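Local coordinates for protein malate dehydrogenase (Entamoeba histolytica, PDB 3I0P) that probably catalyses the reversible NAD-dependent oxidation of malate to oxaloacetate and binds nicotinamide-adenine-dinucleotide, at residues E220-E223 with N224-K227; D296-E299 with F300-N303; N90-G93 with H94-G97. All blocks are in the same frame, centred on the assembly; numbering follows the deposited sequence.

Interaction 1: residues E220-E223 with N224-K227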
# COMPACT_ATOMS: atom_id res chain seq x y z
N GLU A 220 -2.77 -27.16 -11.05
CA GLU A 220 -3.10 -26.53 -12.33
C GLU A 220 -2.41 -25.18 -12.53
O GLU A 220 -1.85 -24.92 -13.60
CB GLU A 220 -4.62 -26.38 -12.47
CG GLU A 220 -5.37 -27.68 -12.80
CD GLU A 220 -6.76 -27.43 -13.40
OE1 GLU A 220 -7.62 -26.81 -12.72
OE2 GLU A 220 -6.98 -27.85 -14.56
N LEU A 221 -2.44 -24.35 -11.49
CA LEU A 221 -1.76 -23.05 -11.51
C LEU A 221 -0.24 -23.21 -11.62
O LEU A 221 0.38 -22.60 -12.50
CB LEU A 221 -2.09 -22.23 -10.25
CG LEU A 221 -1.24 -20.96 -10.21
CD1 LEU A 221 -1.97 -19.81 -10.86
CD2 LEU A 221 -0.79 -20.61 -8.81
N LEU A 222 0.33 -24.03 -10.74
CA LEU A 222 1.77 -24.20 -10.65
C LEU A 222 2.43 -24.66 -11.95
O LEU A 222 3.56 -24.28 -12.25
CB LEU A 222 2.13 -25.16 -9.52
CG LEU A 222 1.85 -24.63 -8.11
CD1 LEU A 222 1.95 -25.76 -7.11
CD2 LEU A 222 2.81 -23.49 -7.77
N GLU A 223 1.70 -25.49 -12.70
CA GLU A 223 2.23 -26.06 -13.94
C GLU A 223 2.02 -25.16 -15.14
O GLU A 223 2.86 -25.13 -16.05
CB GLU A 223 1.61 -27.43 -14.20
CG GLU A 223 2.35 -28.60 -13.54
CD GLU A 223 1.52 -29.88 -13.51
OE1 GLU A 223 1.69 -30.66 -12.54
OE2 GLU A 223 0.71 -30.10 -14.44
N ASN A 224 0.90 -24.43 -15.14
CA ASN A 224 0.47 -23.65 -16.30
C ASN A 224 0.89 -22.18 -16.29
O ASN A 224 1.00 -21.57 -17.36
CB ASN A 224 -1.04 -23.78 -16.49
CG ASN A 224 -1.47 -25.18 -16.89
OD1 ASN A 224 -1.01 -25.71 -17.90
ND2 ASN A 224 -2.36 -25.78 -16.11
N TYR A 225 1.13 -21.62 -15.10
CA TYR A 225 1.54 -20.21 -15.01
C TYR A 225 2.92 -19.94 -15.61
O TYR A 225 3.11 -18.89 -16.22
CB TYR A 225 1.38 -19.62 -13.58
CG TYR A 225 2.64 -19.60 -12.71
CD1 TYR A 225 2.77 -20.48 -11.63
CD2 TYR A 225 3.67 -18.68 -12.95
CE1 TYR A 225 3.91 -20.47 -10.83
CE2 TYR A 225 4.82 -18.67 -12.15
CZ TYR A 225 4.93 -19.56 -11.09
OH TYR A 225 6.05 -19.56 -10.30
N PRO A 226 3.88 -20.89 -15.47
CA PRO A 226 5.15 -20.68 -16.18
C PRO A 226 5.01 -20.82 -17.69
O PRO A 226 5.83 -20.29 -18.43
CB PRO A 226 6.07 -21.77 -15.61
CG PRO A 226 5.44 -22.19 -14.32
CD PRO A 226 3.96 -22.06 -14.57
N LYS A 227 3.96 -21.53 -18.12
CA LYS A 227 3.63 -21.67 -19.55
C LYS A 227 2.84 -20.47 -20.10
O LYS A 227 2.54 -20.40 -21.31
CB LYS A 227 2.83 -22.96 -19.80
CG LYS A 227 3.52 -24.28 -19.48
CD LYS A 227 2.53 -25.44 -19.66
CE LYS A 227 3.20 -26.82 -19.64
NZ LYS A 227 3.48 -27.30 -18.25
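Asn224 grips the carbonyl of Glu220 twice at the C-terminal end of helix 218-224, where the chain turns off toward strand 230-232. Its backbone N donates in ordinary helical fashion at 3.2 Å to Glu220 O, and its side chain folds back to the same oxygen. With CG beside the backbone N (chi1 -67°) the amide is brought round and ND2 lies 2.7 Å from Glu220 O; the bond is bent, with the acceptor tilted out of the amide plane. Tyr225 N adds the next helical bond, to Leu221 O at 2.9 Å. Pro226 then ends the pattern: having no N-H, it sets CD against Leu222 O instead. The same CD lies over one face of the Tyr225 ring, near the rim, while Tyr225 CD1 comes 4.3 Å from Leu221 CG. Beyond the two segments the tyrosine side chain meets Arg148 and Ser150, with bound NAD about 10 Å from it, and the two leucines rest on Phe192 of helix 189-197. Lys227 curls back over the turn, bending at its last torsion (chi4 81°), and NZ comes down from above the carbonyl plane to bond Glu223 O at 3.2 Å.

Interaction 2: residues D296-E299 with F300-N303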
# COMPACT_ATOMS: atom_id res chain seq x y z
N ASP A 296 8.33 12.00 19.99
CA ASP A 296 8.91 11.09 20.97
C ASP A 296 8.57 9.64 20.61
O ASP A 296 7.41 9.35 20.29
CB ASP A 296 8.33 11.41 22.36
CG ASP A 296 8.99 10.60 23.48
OD1 ASP A 296 10.08 11.01 23.93
OD2 ASP A 296 8.42 9.56 23.89
N LEU A 297 9.56 8.75 20.68
CA LEU A 297 9.36 7.35 20.27
C LEU A 297 8.35 6.59 21.12
O LEU A 297 7.46 5.92 20.58
CB LEU A 297 10.70 6.60 20.24
CG LEU A 297 10.74 5.14 19.77
CD1 LEU A 297 9.92 4.89 18.50
CD2 LEU A 297 12.19 4.72 19.55
N ASN A 298 8.48 6.69 22.44
CA ASN A 298 7.58 5.98 23.35
C ASN A 298 6.17 6.51 23.30
O ASN A 298 5.21 5.75 23.44
CB ASN A 298 8.12 6.01 24.79
CG ASN A 298 9.33 5.13 24.96
OD1 ASN A 298 9.29 3.93 24.65
ND2 ASN A 298 10.42 5.71 25.43
N GLU A 299 6.05 7.82 23.08
CA GLU A 299 4.74 8.44 22.93
C GLU A 299 4.08 7.93 21.65
O GLU A 299 2.89 7.61 21.64
CB GLU A 299 4.88 9.97 22.93
CG GLU A 299 3.93 10.70 23.87
CD GLU A 299 3.83 12.20 23.53
OE1 GLU A 299 4.86 12.90 23.68
OE2 GLU A 299 2.73 12.66 23.12
N PHE A 300 4.89 7.81 20.58
CA PHE A 300 4.46 7.20 19.31
C PHE A 300 4.11 5.72 19.45
O PHE A 300 3.06 5.28 18.96
CB PHE A 300 5.53 7.39 18.23
CG PHE A 300 5.29 6.59 16.97
CD1 PHE A 300 4.68 7.18 15.86
CD2 PHE A 300 5.68 5.25 16.89
CE1 PHE A 300 4.46 6.45 14.70
CE2 PHE A 300 5.45 4.52 15.73
CZ PHE A 300 4.84 5.12 14.62
N LYS A 301 4.99 4.94 20.09
CA LYS A 301 4.70 3.53 20.36
C LYS A 301 3.37 3.35 21.08
O LYS A 301 2.60 2.44 20.76
CB LYS A 301 5.80 2.87 21.20
CG LYS A 301 7.10 2.63 20.47
CD LYS A 301 8.04 1.90 21.40
CE LYS A 301 9.44 1.89 20.88
NZ LYS A 301 10.23 0.88 21.63
N LYS A 302 3.10 4.24 22.04
CA LYS A 302 1.87 4.26 22.82
C LYS A 302 0.64 4.49 21.91
O LYS A 302 -0.38 3.80 22.02
CB LYS A 302 1.99 5.34 23.91
CG LYS A 302 0.68 5.85 24.50
CD LYS A 302 0.53 5.47 25.97
CE LYS A 302 -0.66 6.21 26.60
NZ LYS A 302 -1.98 5.80 26.03
N ASN A 303 0.76 5.44 21.00
CA ASN A 303 -0.32 5.76 20.08
C ASN A 303 -0.68 4.56 19.17
O ASN A 303 -1.86 4.24 19.00
CB ASN A 303 0.06 7.02 19.28
CG ASN A 303 -1.14 7.76 18.69
OD1 ASN A 303 -1.02 8.93 18.33
ND2 ASN A 303 -2.27 7.09 18.57
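Leu297 and Lys301, one helical turn apart, lie against each other through carbon: the isobutyl group crosses the lysine's aliphatic arm at a slant, with CG 3.7 Å from Lys301 CE and CD1 also close by. Lys301 reaches this place because CG sits beside the backbone N (chi1 -71°) and the chain beyond runs extended, back toward the start of the helix. Asn298 runs alongside the same arm and points the same way, its OD1 4.0 Å from Lys301 CD. Phe300 CB lies against two carbonyl oxygens, Asp296 O and Leu297 O, both at 3.4 Å.

Beneath these side chains the backbone holds the spacing. Phe300 N bonds Asp296 O at 3.0 Å, Lys301 N bonds Leu297 O at 2.7 Å, and Lys302 N and Asn303 N donate likewise to Asn298 O and Glu299 O.

Farther out, Arg295 pairs with Glu299 OE2 and also donates to Asn303 OD1, while Lys302 NZ turns off to Asp306. Phe300 packs on Cys260 of the second subunit, and Asn303 on Phe266 of that subunit. At the very start, Asp296 OD2 accepts from Glu299 N at 3.0 Å through its anti lone pair. The partial positive charge at the helix start would probably stabilise the negative carboxylate. This is the classic aspartate N-cap, here opening helix 297-312 at the subunit interface.

Interaction 3: residues N90-G93 with H94-G97; sequences NGFG and HVNG
Phe92 O takes the N-H of Asn96 in an almost straight bond, 3.0 Å long and 170° at the hydrogen, and also a weak one from Val95 N. Phe92 is the N-cap residue of helix 93-111, and these bonds, with Gly97 N to Gly93 O, form the first turn after the loop that leaves strand 83-87. The Asn96 amide bends back over this turn, its CG beside the backbone N (chi1 -61°), bringing ND2 near Phe92 O at an angle too poor for a bond; the real partner of ND2 is Ser121 OG. Gly91 O accepts from Thr122 OG1. The Phe92 side chain crosses those of His94 and Val95 at a slant; Phe92 CB lies in the plane of the imidazole, at its edge, 3.5 Å from His94 ND1. His94 also meets the ring of Tyr59, with the ring planes at about 55°, and packs on Val35 of helix 29-45, its side chain about 8 Å from bound NAD. On Val95, the methyl CG2 touches the phenylalanine at two points, 3.7 Å from Phe92 CB and 3.7 Å from its ring atom CD2.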
# COMPACT_ATOMS: atom_id res chain seq x y z
N ASN A 90 24.47 -10.40 -8.12
CA ASN A 90 23.87 -11.74 -8.16
C ASN A 90 23.99 -12.49 -6.82
O ASN A 90 23.95 -13.72 -6.78
CB ASN A 90 24.39 -12.56 -9.37
CG ASN A 90 23.72 -13.93 -9.50
OD1 ASN A 90 24.39 -14.94 -9.67
ND2 ASN A 90 22.40 -13.97 -9.41
N GLY A 91 24.12 -11.74 -5.73
CA GLY A 91 24.16 -12.34 -4.39
C GLY A 91 22.80 -12.76 -3.85
O GLY A 91 21.78 -12.69 -4.55
N PHE A 92 22.79 -13.19 -2.59
CA PHE A 92 21.55 -13.51 -1.88
C PHE A 92 20.74 -12.25 -1.65
O PHE A 92 21.27 -11.23 -1.20
CB PHE A 92 21.86 -14.03 -0.50
CG PHE A 92 22.58 -15.34 -0.46
CD1 PHE A 92 21.90 -16.53 -0.72
CD2 PHE A 92 23.92 -15.39 -0.07
CE1 PHE A 92 22.56 -17.75 -0.63
CE2 PHE A 92 24.58 -16.60 0.03
CZ PHE A 92 23.90 -17.78 -0.25
N GLY A 93 19.44 -12.32 -1.92
CA GLY A 93 18.55 -11.20 -1.63
C GLY A 93 18.64 -10.79 -0.17
O GLY A 93 18.54 -9.61 0.15
N HIS A 94 18.83 -11.78 0.70
CA HIS A 94 18.91 -11.57 2.15
C HIS A 94 20.15 -10.78 2.49
O HIS A 94 20.12 -9.95 3.41
CB HIS A 94 18.95 -12.90 2.89
CG HIS A 94 18.23 -14.00 2.19
ND1 HIS A 94 18.82 -14.74 1.18
CD2 HIS A 94 16.97 -14.48 2.32
CE1 HIS A 94 17.96 -15.64 0.74
NE2 HIS A 94 16.83 -15.50 1.41
N VAL A 95 21.23 -11.01 1.75
CA VAL A 95 22.46 -10.25 1.91
C VAL A 95 22.23 -8.81 1.46
O VAL A 95 22.49 -7.87 2.21
CB VAL A 95 23.65 -10.92 1.18
CG1 VAL A 95 24.86 -9.99 1.10
CG2 VAL A 95 24.02 -12.23 1.87
N ASN A 96 21.73 -8.64 0.23
CA ASN A 96 21.47 -7.31 -0.31
C ASN A 96 20.43 -6.57 0.54
O ASN A 96 20.61 -5.40 0.90
CB ASN A 96 21.05 -7.39 -1.79
CG ASN A 96 22.13 -8.03 -2.69
OD1 ASN A 96 23.29 -7.62 -2.67
ND2 ASN A 96 21.74 -9.03 -3.47
N GLY A 97 19.35 -7.29 0.88
CA GLY A 97 18.28 -6.74 1.69
C GLY A 97 18.71 -6.24 3.06
O GLY A 97 18.36 -5.12 3.46

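Along the chain interaction 3 comes first, then interaction 1, then interaction 2, and none of them touch. Interaction 3 begins helix 93-111, which links the parallel neighbouring strands 83-87 and 113-121 of the seven-stranded mixed sheet. Interaction 1 finishes helix 218-224, about 27 Å away between centres, beside the small sheet of strands 207-209 and 230-232. Interaction 2 starts helix 297-312 just after strand 282-290 of the large sheet; its centre is about 47 Å from that of interaction 1, on the other side of the chain's centre. Interactions 3 and 1 have side chains about 8 and 10 Å from bound NAD, whereas interaction 2 packs against the second subunit.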